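Long-range contacts in pyridine synthase TbtD (Thermobispora bispora, PDB 5WA4), which probably catalyses the [4+2] aza-cycloaddition that builds the pyridine ring of the thiopeptide antibiotic thiomuracin, working on a leader-peptide-bearing precursor: residues L133-V138 with G267-E272; A141-D146 with R251-I256; P255-A260 with F311-L316. All coordinates share one frame; numbering follows the deposited sequence.

Interaction 1. Residues L133-V138 with G267-E272; sequences LTVRDV and GELTLE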
loop_
_atom_site.group_PDB
_atom_site.type_symbol
_atom_site.label_atom_id
_atom_site.label_comp_id
_atom_site.label_asym_id
_atom_site.label_seq_id
_atom_site.Cartn_x
_atom_site.Cartn_y
_atom_site.Cartn_z
ATOM N N LEU E 133 -31.416 -11.036 17.385
ATOM C CA LEU E 133 -29.969 -11.048 17.608
ATOM C C LEU E 133 -29.315 -11.883 16.508
ATOM O O LEU E 133 -29.950 -12.798 15.987
ATOM C CB LEU E 133 -29.643 -11.634 18.989
ATOM C CG LEU E 133 -29.911 -10.879 20.297
ATOM C CD1 LEU E 133 -31.321 -10.317 20.383
ATOM C CD2 LEU E 133 -29.648 -11.806 21.490
ATOM N N THR E 134 -28.061 -11.588 16.157
ATOM C CA THR E 134 -27.343 -12.407 15.169
ATOM C C THR E 134 -27.098 -13.803 15.721
ATOM O O THR E 134 -27.442 -14.091 16.864
ATOM C CB THR E 134 -25.990 -11.791 14.752
ATOM O OG1 THR E 134 -25.117 -11.713 15.884
ATOM C CG2 THR E 134 -26.189 -10.396 14.156
ATOM N N VAL E 135 -26.520 -14.682 14.915
ATOM C CA VAL E 135 -26.274 -16.049 15.386
ATOM C C VAL E 135 -25.172 -15.991 16.448
ATOM O O VAL E 135 -25.245 -16.629 17.496
ATOM C CB VAL E 135 -25.906 -16.994 14.215
ATOM C CG1 VAL E 135 -25.649 -18.411 14.697
ATOM C CG2 VAL E 135 -27.033 -17.000 13.171
ATOM N N ARG E 136 -24.181 -15.163 16.155
ATOM C CA ARG E 136 -23.118 -14.777 17.059
ATOM C C ARG E 136 -23.538 -14.342 18.444
ATOM O O ARG E 136 -23.085 -14.909 19.424
ATOM C CB ARG E 136 -22.348 -13.639 16.431
ATOM C CG ARG E 136 -21.472 -12.865 17.384
ATOM C CD ARG E 136 -20.266 -12.399 16.641
ATOM N NE ARG E 136 -19.641 -13.543 16.005
ATOM C CZ ARG E 136 -19.726 -13.800 14.698
ATOM N NH1 ARG E 136 -20.389 -12.957 13.872
ATOM N NH2 ARG E 136 -19.143 -14.902 14.219
ATOM N N ASP E 137 -24.360 -13.302 18.515
ATOM C CA ASP E 137 -24.755 -12.716 19.786
ATOM C C ASP E 137 -25.482 -13.741 20.643
ATOM O O ASP E 137 -25.431 -13.696 21.874
ATOM C CB ASP E 137 -25.640 -11.483 19.549
ATOM C CG ASP E 137 -24.907 -10.368 18.810
ATOM O OD1 ASP E 137 -23.737 -10.103 19.172
ATOM O OD2 ASP E 137 -25.488 -9.778 17.862
ATOM N N VAL E 138 -26.156 -14.667 19.970
ATOM C CA VAL E 138 -26.943 -15.687 20.634
ATOM C C VAL E 138 -25.987 -16.708 21.255
ATOM O O VAL E 138 -26.160 -17.124 22.403
ATOM C CB VAL E 138 -27.965 -16.337 19.630
ATOM C CG1 VAL E 138 -28.237 -17.802 19.941
ATOM C CG2 VAL E 138 -29.266 -15.548 19.619
ATOM N N GLY E 267 -22.986 -22.502 7.604
ATOM C CA GLY E 267 -23.091 -21.132 7.140
ATOM C C GLY E 267 -23.794 -20.045 7.960
ATOM O O GLY E 267 -24.354 -19.117 7.383
ATOM N N GLU E 268 -23.733 -20.074 9.290
ATOM C CA GLU E 268 -24.184 -18.874 10.008
ATOM C C GLU E 268 -23.144 -18.121 10.843
ATOM O O GLU E 268 -23.525 -17.478 11.817
ATOM C CB GLU E 268 -25.352 -19.202 10.917
ATOM C CG GLU E 268 -26.651 -19.350 10.190
ATOM C CD GLU E 268 -27.151 -20.759 10.280
ATOM O OE1 GLU E 268 -26.266 -21.643 10.319
ATOM O OE2 GLU E 268 -28.395 -20.972 10.297
ATOM N N LEU E 269 -21.865 -18.159 10.464
ATOM C CA LEU E 269 -20.869 -17.254 11.066
ATOM C C LEU E 269 -19.654 -17.100 10.121
ATOM O O LEU E 269 -19.538 -17.877 9.169
ATOM C CB LEU E 269 -20.387 -17.776 12.449
ATOM C CG LEU E 269 -21.250 -18.085 13.689
ATOM C CD1 LEU E 269 -20.495 -18.931 14.679
ATOM C CD2 LEU E 269 -21.787 -16.840 14.376
ATOM N N THR E 270 -18.811 -16.076 10.351
ATOM C CA THR E 270 -17.338 -16.095 10.104
ATOM C C THR E 270 -16.660 -14.740 10.429
ATOM O O THR E 270 -15.663 -14.369 9.795
ATOM C CB THR E 270 -16.914 -16.475 8.643
ATOM O OG1 THR E 270 -17.834 -17.404 8.056
ATOM C CG2 THR E 270 -15.522 -17.122 8.646
ATOM N N LEU E 271 -17.201 -14.016 11.414
ATOM C CA LEU E 271 -16.607 -12.772 11.916
ATOM C C LEU E 271 -15.654 -13.054 13.109
ATOM O O LEU E 271 -14.444 -12.922 12.929
ATOM C CB LEU E 271 -17.728 -11.774 12.282
ATOM C CG LEU E 271 -17.574 -10.247 12.259
ATOM C CD1 LEU E 271 -18.914 -9.599 11.931
ATOM C CD2 LEU E 271 -17.039 -9.738 13.597
ATOM N N GLU E 272 -16.207 -13.460 14.267
ATOM C CA GLU E 272 -15.527 -13.719 15.544
ATOM C C GLU E 272 -14.133 -14.323 15.378
ATOM O O GLU E 272 -13.794 -15.327 15.999
ATOM C CB GLU E 272 -16.418 -14.654 16.369
ATOM C CG GLU E 272 -17.263 -14.084 17.576
ATOM C CD GLU E 272 -16.508 -13.578 18.753
ATOM O OE1 GLU E 272 -15.280 -13.721 18.765
ATOM O OE2 GLU E 272 -17.156 -12.970 19.634
#

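Interaction 2. Residues A141-D146 with R251-I256; sequences ADFYAD and RRLRPI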
loop_
_atom_site.group_PDB
_atom_site.type_symbol
_atom_site.label_atom_id
_atom_site.label_comp_id
_atom_site.label_asym_id
_atom_site.label_seq_id
_atom_site.Cartn_x
_atom_site.Cartn_y
_atom_site.Cartn_z
ATOM N N ALA E 141 -24.086 -14.842 24.288
ATOM C CA ALA E 141 -24.987 -14.805 25.428
ATOM C C ALA E 141 -25.049 -16.152 26.156
ATOM O O ALA E 141 -24.952 -16.194 27.384
ATOM C CB ALA E 141 -26.379 -14.373 24.984
ATOM N N ASP E 142 -25.207 -17.244 25.411
ATOM C CA ASP E 142 -25.216 -18.571 26.018
ATOM C C ASP E 142 -23.909 -18.802 26.747
ATOM O O ASP E 142 -23.889 -19.271 27.895
ATOM C CB ASP E 142 -25.419 -19.678 24.977
ATOM C CG ASP E 142 -26.883 -19.858 24.557
ATOM O OD1 ASP E 142 -27.750 -19.030 24.934
ATOM O OD2 ASP E 142 -27.144 -20.834 23.807
ATOM N N PHE E 143 -22.814 -18.471 26.068
ATOM C CA PHE E 143 -21.499 -18.650 26.665
ATOM C C PHE E 143 -21.352 -17.873 27.980
ATOM O O PHE E 143 -20.805 -18.390 28.944
ATOM C CB PHE E 143 -20.384 -18.228 25.701
ATOM C CG PHE E 143 -19.050 -18.096 26.370
ATOM C CD1 PHE E 143 -18.278 -19.224 26.621
ATOM C CD2 PHE E 143 -18.589 -16.844 26.804
ATOM C CE1 PHE E 143 -17.051 -19.122 27.269
ATOM C CE2 PHE E 143 -17.373 -16.723 27.455
ATOM C CZ PHE E 143 -16.593 -17.871 27.691
ATOM N N TYR E 144 -21.818 -16.633 28.005
ATOM C CA TYR E 144 -21.614 -15.800 29.168
ATOM C C TYR E 144 -22.392 -16.402 30.330
ATOM O O TYR E 144 -21.858 -16.555 31.437
ATOM C CB TYR E 144 -22.019 -14.335 28.892
ATOM C CG TYR E 144 -20.920 -13.520 28.223
ATOM C CD1 TYR E 144 -19.618 -13.604 28.667
ATOM C CD2 TYR E 144 -21.180 -12.676 27.142
ATOM C CE1 TYR E 144 -18.607 -12.868 28.075
ATOM C CE2 TYR E 144 -20.165 -11.942 26.539
ATOM C CZ TYR E 144 -18.874 -12.044 27.017
ATOM O OH TYR E 144 -17.818 -11.337 26.451
ATOM N N ALA E 145 -23.637 -16.777 30.059
ATOM C CA ALA E 145 -24.482 -17.420 31.057
ATOM C C ALA E 145 -23.857 -18.718 31.585
ATOM O O ALA E 145 -23.794 -18.957 32.784
ATOM C CB ALA E 145 -25.858 -17.700 30.469
ATOM N N ASP E 146 -23.386 -19.562 30.686
ATOM C CA ASP E 146 -22.890 -20.853 31.110
ATOM C C ASP E 146 -21.617 -20.713 31.948
ATOM O O ASP E 146 -21.307 -21.600 32.748
ATOM C CB ASP E 146 -22.650 -21.755 29.893
ATOM C CG ASP E 146 -23.923 -22.018 29.111
ATOM O OD1 ASP E 146 -25.024 -21.887 29.694
ATOM O OD2 ASP E 146 -23.829 -22.355 27.907
ATOM N N ARG E 251 -14.463 -28.557 30.076
ATOM C CA ARG E 251 -15.701 -29.322 29.943
ATOM C C ARG E 251 -16.908 -28.490 29.480
ATOM O O ARG E 251 -17.851 -29.014 28.882
ATOM C CB ARG E 251 -16.014 -30.002 31.276
ATOM C CG ARG E 251 -17.204 -30.878 31.238
ATOM C CD ARG E 251 -17.681 -31.224 32.599
ATOM N NE ARG E 251 -16.552 -31.398 33.475
ATOM C CZ ARG E 251 -16.532 -31.000 34.741
ATOM N NH1 ARG E 251 -17.624 -30.490 35.307
ATOM N NH2 ARG E 251 -15.438 -31.197 35.459
ATOM N N ARG E 252 -16.840 -27.193 29.728
ATOM C CA ARG E 252 -17.921 -26.244 29.507
ATOM C C ARG E 252 -17.719 -25.529 28.172
ATOM O O ARG E 252 -18.620 -24.864 27.651
ATOM C CB ARG E 252 -17.947 -25.233 30.660
ATOM C CG ARG E 252 -19.037 -24.185 30.644
ATOM C CD ARG E 252 -19.310 -23.735 32.087
ATOM N NE ARG E 252 -20.465 -24.408 32.695
ATOM C CZ ARG E 252 -20.738 -24.412 33.999
ATOM N NH1 ARG E 252 -19.923 -23.796 34.850
ATOM N NH2 ARG E 252 -21.819 -25.043 34.455
ATOM N N LEU E 253 -16.513 -25.653 27.631
ATOM C CA LEU E 253 -16.182 -24.984 26.381
ATOM C C LEU E 253 -16.341 -25.960 25.210
ATOM O O LEU E 253 -16.620 -25.536 24.096
ATOM C CB LEU E 253 -14.754 -24.433 26.405
ATOM C CG LEU E 253 -14.544 -22.947 26.650
ATOM C CD1 LEU E 253 -13.193 -22.538 26.104
ATOM C CD2 LEU E 253 -15.647 -22.168 26.007
ATOM N N ARG E 254 -16.157 -27.258 25.471
ATOM C CA ARG E 254 -16.247 -28.255 24.408
ATOM C C ARG E 254 -17.598 -28.202 23.683
ATOM O O ARG E 254 -17.617 -28.166 22.459
ATOM C CB ARG E 254 -15.974 -29.662 24.943
ATOM C CG ARG E 254 -15.055 -30.442 24.019
ATOM C CD ARG E 254 -14.707 -31.818 24.555
ATOM N NE ARG E 254 -13.276 -31.971 24.825
ATOM C CZ ARG E 254 -12.764 -32.106 26.045
ATOM N NH1 ARG E 254 -13.574 -32.134 27.110
ATOM N NH2 ARG E 254 -11.444 -32.236 26.203
ATOM N N PRO E 255 -18.723 -28.148 24.422
ATOM C CA PRO E 255 -19.961 -27.915 23.680
ATOM C C PRO E 255 -19.886 -26.652 22.830
ATOM O O PRO E 255 -20.204 -26.731 21.654
ATOM C CB PRO E 255 -21.013 -27.755 24.786
ATOM C CG PRO E 255 -20.460 -28.477 25.908
ATOM C CD PRO E 255 -18.988 -28.212 25.867
ATOM N N ILE E 256 -19.474 -25.523 23.409
ATOM C CA ILE E 256 -19.354 -24.269 22.661
ATOM C C ILE E 256 -18.506 -24.445 21.371
ATOM O O ILE E 256 -18.914 -23.986 20.302
ATOM C CB ILE E 256 -18.756 -23.153 23.564
ATOM C CG1 ILE E 256 -19.609 -22.956 24.819
ATOM C CG2 ILE E 256 -18.686 -21.825 22.832
ATOM C CD1 ILE E 256 -20.985 -22.385 24.533
#

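Interaction 3. Residues P255-A260 with F311-L316; sequences PIRERA and FGAYRL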
loop_
_atom_site.group_PDB
_atom_site.type_symbol
_atom_site.label_atom_id
_atom_site.label_comp_id
_atom_site.label_asym_id
_atom_site.label_seq_id
_atom_site.Cartn_x
_atom_site.Cartn_y
_atom_site.Cartn_z
ATOM N N PRO E 255 -18.723 -28.148 24.422
ATOM C CA PRO E 255 -19.961 -27.915 23.680
ATOM C C PRO E 255 -19.886 -26.652 22.830
ATOM O O PRO E 255 -20.204 -26.731 21.654
ATOM C CB PRO E 255 -21.013 -27.755 24.786
ATOM C CG PRO E 255 -20.460 -28.477 25.908
ATOM C CD PRO E 255 -18.988 -28.212 25.867
ATOM N N ILE E 256 -19.474 -25.523 23.409
ATOM C CA ILE E 256 -19.354 -24.269 22.661
ATOM C C ILE E 256 -18.506 -24.445 21.371
ATOM O O ILE E 256 -18.914 -23.986 20.302
ATOM C CB ILE E 256 -18.756 -23.153 23.564
ATOM C CG1 ILE E 256 -19.609 -22.956 24.819
ATOM C CG2 ILE E 256 -18.686 -21.825 22.832
ATOM C CD1 ILE E 256 -20.985 -22.385 24.533
ATOM N N ARG E 257 -17.364 -25.136 21.455
ATOM C CA ARG E 257 -16.549 -25.413 20.264
ATOM C C ARG E 257 -17.338 -26.173 19.181
ATOM O O ARG E 257 -17.354 -25.775 18.015
ATOM C CB ARG E 257 -15.283 -26.220 20.599
ATOM C CG ARG E 257 -14.394 -26.424 19.347
ATOM C CD ARG E 257 -13.215 -27.398 19.530
ATOM N NE ARG E 257 -13.689 -28.756 19.717
ATOM C CZ ARG E 257 -12.928 -29.793 20.062
ATOM N NH1 ARG E 257 -11.620 -29.660 20.251
ATOM N NH2 ARG E 257 -13.485 -30.987 20.219
ATOM N N GLU E 258 -17.977 -27.267 19.585
ATOM C CA GLU E 258 -18.745 -28.121 18.694
ATOM C C GLU E 258 -19.882 -27.366 18.022
ATOM O O GLU E 258 -20.018 -27.406 16.791
ATOM C CB GLU E 258 -19.305 -29.308 19.462
ATOM C CG GLU E 258 -18.235 -30.234 20.009
ATOM C CD GLU E 258 -17.434 -30.863 18.904
ATOM O OE1 GLU E 258 -18.050 -31.581 18.083
ATOM O OE2 GLU E 258 -16.200 -30.656 18.865
ATOM N N ARG E 259 -20.688 -26.682 18.830
ATOM C CA ARG E 259 -21.763 -25.853 18.333
ATOM C C ARG E 259 -21.273 -24.730 17.405
ATOM O O ARG E 259 -21.979 -24.325 16.477
ATOM C CB ARG E 259 -22.539 -25.258 19.491
ATOM C CG ARG E 259 -23.469 -24.144 19.067
ATOM C CD ARG E 259 -24.868 -24.383 19.586
ATOM N NE ARG E 259 -24.816 -24.719 21.003
ATOM C CZ ARG E 259 -24.981 -23.848 21.995
ATOM N NH1 ARG E 259 -25.229 -22.560 21.725
ATOM N NH2 ARG E 259 -24.906 -24.279 23.260
ATOM N N ALA E 260 -20.065 -24.232 17.635
ATOM C CA ALA E 260 -19.547 -23.198 16.762
ATOM C C ALA E 260 -19.068 -23.774 15.424
ATOM O O ALA E 260 -19.201 -23.113 14.383
ATOM C CB ALA E 260 -18.425 -22.435 17.452
ATOM N N PHE E 311 -10.760 -25.050 12.768
ATOM C CA PHE E 311 -9.940 -23.902 13.113
ATOM C C PHE E 311 -10.741 -22.632 13.375
ATOM O O PHE E 311 -10.298 -21.773 14.116
ATOM C CB PHE E 311 -8.920 -23.629 12.007
ATOM C CG PHE E 311 -7.937 -22.560 12.363
ATOM C CD1 PHE E 311 -7.008 -22.769 13.374
ATOM C CD2 PHE E 311 -7.959 -21.335 11.718
ATOM C CE1 PHE E 311 -6.108 -21.783 13.709
ATOM C CE2 PHE E 311 -7.058 -20.347 12.059
ATOM C CZ PHE E 311 -6.148 -20.571 13.063
ATOM N N GLY E 312 -11.898 -22.492 12.753
ATOM C CA GLY E 312 -12.732 -21.349 13.042
ATOM C C GLY E 312 -13.303 -21.495 14.434
ATOM O O GLY E 312 -13.535 -20.524 15.125
ATOM N N ALA E 313 -13.533 -22.729 14.851
ATOM C CA ALA E 313 -14.236 -22.994 16.092
ATOM C C ALA E 313 -13.278 -22.787 17.263
ATOM O O ALA E 313 -13.639 -22.202 18.290
ATOM C CB ALA E 313 -14.812 -24.421 16.085
ATOM N N TYR E 314 -12.049 -23.267 17.087
ATOM C CA TYR E 314 -10.977 -23.000 18.020
ATOM C C TYR E 314 -10.827 -21.487 18.253
ATOM O O TYR E 314 -10.902 -21.045 19.387
ATOM C CB TYR E 314 -9.660 -23.598 17.531
ATOM C CG TYR E 314 -8.516 -23.233 18.450
ATOM C CD1 TYR E 314 -8.379 -23.843 19.689
ATOM C CD2 TYR E 314 -7.589 -22.266 18.091
ATOM C CE1 TYR E 314 -7.344 -23.502 20.547
ATOM C CE2 TYR E 314 -6.554 -21.920 18.933
ATOM C CZ TYR E 314 -6.434 -22.540 20.162
ATOM O OH TYR E 314 -5.412 -22.194 21.014
ATOM N N ARG E 315 -10.647 -20.694 17.193
ATOM C CA ARG E 315 -10.498 -19.261 17.379
ATOM C C ARG E 315 -11.705 -18.633 18.086
ATOM O O ARG E 315 -11.543 -17.686 18.854
ATOM C CB ARG E 315 -10.209 -18.498 16.054
ATOM C CG ARG E 315 -9.034 -19.001 15.152
ATOM C CD ARG E 315 -8.183 -17.770 14.629
ATOM N NE ARG E 315 -7.131 -17.427 15.609
ATOM C CZ ARG E 315 -5.811 -17.539 15.430
ATOM N NH1 ARG E 315 -5.294 -17.845 14.239
ATOM N NH2 ARG E 315 -4.995 -17.238 16.430
ATOM N N LEU E 316 -12.907 -19.150 17.881
ATOM C CA LEU E 316 -14.046 -18.537 18.561
ATOM C C LEU E 316 -13.966 -18.817 20.064
ATOM O O LEU E 316 -14.393 -18.010 20.905
ATOM C CB LEU E 316 -15.373 -19.045 17.999
ATOM C CG LEU E 316 -16.588 -18.357 18.621
ATOM C CD1 LEU E 316 -17.531 -17.780 17.579
ATOM C CD2 LEU E 316 -17.323 -19.332 19.515
#

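Interaction 1. Residues L133-V138 with G267-E272
The first turn of helix 135-159 meets the loop that leaves helix 244-265, with V135 and R136 packed against E268, L269, L271 and E272. R136 carries most of the contact. Its CG lies beside the carbonyl carbon (chi1 163°), and bends further out turn the guanidinium group towards the loop. L269 CD2 lies over one face near the rim, 3.3 Å from NH2, while the backbone N of E272 and L271 CB (3.3 Å from NH1) lie over the opposite face. The flat cation is thus sandwiched between apolar and backbone atoms. E272 OE2 is 4.4 Å from R136 NE, too far for salt bridging, with the two charged planes 51° apart. V135, a compact branched residue, sets CG2 3.6 Å from E268 CB; CB of the same valine is 4.1 Å from L269 CD2. Both ends of this junction are shaped by helix-end motifs. T134 is the N-cap: its OG1 accepts from D137 N (3.2 Å, 166°) and donates to D137 OD2 from above the carboxylate plane. G267 closes helix 244-265 in a Schellman motif, whose positive phi suits glycine. L263 of that helix touches both V135 and L269, and E272 reaches L316 and N319 of helix 307-328.

Interaction 2. Residues A141-D146 with R251-I256
Apolar contact between F143 and the pair L253 and I256 forms the buried half of this interface. The ring of F143 swings into the interface with CG set opposite the main-chain N (chi1 167°) and presents its edge: L253 CD2 lies near the ring plane, 3.6 Å from CE1, and I256 CG1 also lies at the edge, 4.4 Å from CD1. I256 CD1 extends to the helix backbone, 4.3 Å from F143 CA. The branched ends of L253 and I256 bring methyl and methylene groups to the ring edge, a purely apolar match for a buried site. The polar part involves residues that are less buried, where R252 crosses to the end of the 141-146 segment. The backbone O of D146 sits over a face of the guanidinium, 3.1 Å from R252 CZ, a position too poorly angled for a hydrogen bond. The D146 carboxylate is also distant, with OD1 6.0 Å from R252 NE. R252 has a weak, long ion pair with E248 of its own helix. V317, C320 and T321 of helix 307-328 cover L253 and F143. With segment axes 11.0 Å apart and nearly antiparallel at 167°, the arrangement is that of neighbouring antiparallel helices in a helical bundle, with F143, L253 and I256 meeting between them.

Interaction 3. Residues P255-A260 with F311-L316
R257 and L316 both leave their helices with CG anti to the backbone N, at chi1 of -176° in each, and this sets out how helices 244-265 and 307-328 meet. In R257 the torsion lays the start of the chain alongside the partner helix, where CG rests 3.9 Å from A313 CB before the chain bends at chi3. In L316 it carries the branched end to the other helix, and CD2 reaches both A260 CB, at 3.9 Å, and I256 CG2, at 4.4 Å. Alanine occupies the positions where the backbones come nearest. A313 CB points at the opposite helix and lies 3.5 Å from the backbone O of R257, while A260 CB faces A313 CB at 4.3 Å. Methyl groups here let R257 CA and A313 CA approach to 5.3 Å and the segment axes to 8.5 Å, the axes crossing at 137°. L139 of helix 135-159 touches A260 and L316, so a third helix closes this side of the junction.

The charged end of R257 is taken up by its neighbour E258. R257 NE and NH2 both donate to E258 OE2, a side-on grip on one oxygen: NE meets its anti lone pair, and NH2 (3.1 Å) comes from the same anti side but tilted out of the carboxylate plane; together they make the salt bridge. R257 NH1 also makes a weak bond to the backbone O of L179. The guanidinium therefore finds its partners on its own helix and a nearby loop, and its aliphatic stem alone serves the interface. What holds the helices together across 255-260 and 311-316 is then van der Waals contact of methyl and methylene groups with one another and with a backbone carbonyl, which depends on close fit rather than on paired charges.

In the fold
Helix 244-265 and the loop after it take part in all three interactions: they meet helix 135-159 in interactions 1 and 2 and helix 307-328 in interaction 3. Interaction 1 lies at the surface, its centre about 18 Å from the centre of the chain, and rests on an arginine flanked by loop atoms. Interactions 2 and 3 are buried and mostly apolar, although interaction 2 spaces its helices with a phenylalanine and interaction 3 draws them together with alanines. I256 belongs to both and touches both neighbours, and D142 and R259 join them by a weak ion pair. E272 CB of interaction 1 packs on L316 CD1 of interaction 3, linking surface to interior.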